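Local coordinates for DNA repair protein RAD7 (Saccharomyces cerevisiae, PDB 5ZB2) that helps global genome nucleotide excision repair remove damage from nontranscribed DNA, acting with Rad16 and Abf1 and binding Elc1, at residues A[211-216]-A[241-246]. Residues are numbered along the deposited sequence; the frame is centred on the assembly and turned at random.
Sequences LCIEYP and LVLNGC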
loop_
_atom_site.group_PDB
_atom_site.type_symbol
_atom_site.label_atom_id
_atom_site.label_comp_id
_atom_site.label_asym_id
_atom_site.label_seq_id
_atom_site.Cartn_x
_atom_site.Cartn_y
_atom_site.Cartn_z
ATOM N N LEU A 211 -30.794 -16.653 7.252
ATOM C CA LEU A 211 -31.368 -15.502 6.567
ATOM C C LEU A 211 -31.533 -14.370 7.563
ATOM O O LEU A 211 -32.145 -14.556 8.621
ATOM C CB LEU A 211 -32.731 -15.831 5.946
ATOM C CG LEU A 211 -33.440 -14.621 5.323
ATOM C CD1 LEU A 211 -32.704 -14.175 4.080
ATOM C CD2 LEU A 211 -34.888 -14.931 5.014
ATOM N N CYS A 212 -30.989 -13.200 7.224
ATOM C CA CYS A 212 -31.086 -12.009 8.062
ATOM C C CYS A 212 -31.554 -10.843 7.205
ATOM O O CYS A 212 -30.929 -10.531 6.186
ATOM C CB CYS A 212 -29.741 -11.679 8.717
ATOM S SG CYS A 212 -29.073 -12.992 9.762
ATOM N N ILE A 213 -32.649 -10.206 7.616
ATOM C CA ILE A 213 -33.168 -9.013 6.949
ATOM C C ILE A 213 -33.555 -8.023 8.038
ATOM O O ILE A 213 -34.365 -8.351 8.910
ATOM C CB ILE A 213 -34.380 -9.310 6.046
ATOM C CG1 ILE A 213 -34.019 -10.346 4.976
ATOM C CG2 ILE A 213 -34.878 -8.019 5.402
ATOM C CD1 ILE A 213 -35.191 -10.776 4.085
ATOM N N GLU A 214 -32.987 -6.816 7.992
ATOM C CA GLU A 214 -33.227 -5.830 9.037
ATOM C C GLU A 214 -33.488 -4.457 8.435
ATOM O O GLU A 214 -32.757 -4.012 7.547
ATOM C CB GLU A 214 -32.042 -5.749 10.003
ATOM C CG GLU A 214 -31.565 -7.091 10.515
ATOM C CD GLU A 214 -30.499 -6.956 11.587
ATOM O OE1 GLU A 214 -30.861 -6.830 12.775
ATOM O OE2 GLU A 214 -29.299 -6.964 11.242
ATOM N N TYR A 215 -34.526 -3.791 8.938
ATOM C CA TYR A 215 -34.820 -2.389 8.673
ATOM C C TYR A 215 -34.783 -2.055 7.185
ATOM O O TYR A 215 -33.929 -1.280 6.737
ATOM C CB TYR A 215 -33.844 -1.516 9.467
ATOM C CG TYR A 215 -33.778 -1.970 10.905
ATOM C CD1 TYR A 215 -34.870 -1.815 11.742
ATOM C CD2 TYR A 215 -32.647 -2.595 11.411
ATOM C CE1 TYR A 215 -34.839 -2.252 13.048
ATOM C CE2 TYR A 215 -32.603 -3.037 12.720
ATOM C CZ TYR A 215 -33.706 -2.861 13.535
ATOM O OH TYR A 215 -33.684 -3.293 14.844
ATOM N N PRO A 216 -35.700 -2.606 6.392
ATOM C CA PRO A 216 -35.830 -2.157 5.002
ATOM C C PRO A 216 -36.278 -0.706 4.945
ATOM O O PRO A 216 -37.033 -0.234 5.798
ATOM C CB PRO A 216 -36.894 -3.094 4.424
ATOM C CG PRO A 216 -37.709 -3.500 5.617
ATOM C CD PRO A 216 -36.732 -3.591 6.755
ATOM N N LEU A 241 -33.095 -17.407 11.580
ATOM C CA LEU A 241 -34.047 -16.506 10.939
ATOM C C LEU A 241 -34.110 -15.205 11.725
ATOM O O LEU A 241 -34.484 -15.205 12.903
ATOM C CB LEU A 241 -35.435 -17.145 10.849
ATOM C CG LEU A 241 -36.512 -16.282 10.187
ATOM C CD1 LEU A 241 -36.158 -15.999 8.737
ATOM C CD2 LEU A 241 -37.877 -16.948 10.292
ATOM N N VAL A 242 -33.762 -14.100 11.069
ATOM C CA VAL A 242 -33.743 -12.779 11.690
ATOM C C VAL A 242 -34.498 -11.820 10.779
ATOM O O VAL A 242 -34.061 -11.555 9.653
ATOM C CB VAL A 242 -32.308 -12.281 11.939
ATOM C CG1 VAL A 242 -32.301 -10.822 12.420
ATOM C CG2 VAL A 242 -31.606 -13.167 12.967
ATOM N N LEU A 243 -35.628 -11.305 11.262
ATOM C CA LEU A 243 -36.439 -10.325 10.537
ATOM C C LEU A 243 -36.772 -9.204 11.520
ATOM O O LEU A 243 -37.763 -9.287 12.251
ATOM C CB LEU A 243 -37.701 -10.958 9.965
ATOM C CG LEU A 243 -37.517 -12.125 8.992
ATOM C CD1 LEU A 243 -38.855 -12.810 8.723
ATOM C CD2 LEU A 243 -36.884 -11.644 7.693
ATOM N N ASN A 244 -35.949 -8.158 11.532
ATOM C CA ASN A 244 -36.115 -7.040 12.452
ATOM C C ASN A 244 -36.547 -5.794 11.690
ATOM O O ASN A 244 -36.016 -5.490 10.619
ATOM C CB ASN A 244 -34.819 -6.759 13.215
ATOM C CG ASN A 244 -34.302 -7.975 13.965
ATOM O OD1 ASN A 244 -35.063 -8.876 14.322
ATOM N ND2 ASN A 244 -32.995 -8.006 14.208
ATOM N N GLY A 245 -37.514 -5.072 12.253
ATOM C CA GLY A 245 -37.995 -3.857 11.631
ATOM C C GLY A 245 -38.860 -4.054 10.408
ATOM O O GLY A 245 -39.188 -3.069 9.739
ATOM N N CYS A 246 -39.242 -5.290 10.090
ATOM C CA CYS A 246 -40.101 -5.566 8.937
ATOM C C CYS A 246 -41.564 -5.447 9.371
ATOM O O CYS A 246 -42.316 -6.422 9.446
ATOM C CB CYS A 246 -39.792 -6.943 8.364
ATOM S SG CYS A 246 -38.082 -7.180 7.814
#
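The Y215 ring carries the backbone O of N244 over one face, 4.0 Å above its plane and offset toward the rim, while G245 CA approaches obliquely, 3.7 Å from Y215 CD1; R189, just past strand 184-188, adds a cation-pi contact. G245, with positive phi and no side chain, lets the ring lie close to its CA. Next along, the E214 carboxylate and N244 amide lie side by side with planes 68° apart. N244 ND2 reaches E214 OE1 at 2.8 Å, on the anti side and out of the carboxylate plane, and the bond is bent, 143° at the hydrogen. With CG beside the backbone N (chi1 -49°), the extended E214 chain runs alongside the asparagine. N244 OD1 accepts from S272 OG, on the next strand 270-272, and from E274 N just after it. With an alanine in place of E214, N244 ND2 would probably lose this carboxylate acceptor, though OD1 would keep its bonds to S272 and E274. Beneath, parallel backbone bonds alternate between the strands, with I213 N to V242 O at 2.8 Å and Y215 N to N244 O at 2.8 Å. I213 and L243 point the same way into the core beside helix 224-234, with I213 CB 3.8 Å from L243 CD2, and L211 CD2 lies 4.1 Å from L241 CD1; C212 and V242 share the other face with E214 and N244. Leucine and isoleucine side chains in register from strand to parallel strand, with helices outside, mark the leucine-rich-repeat solenoid in the C-terminal part of Rad7.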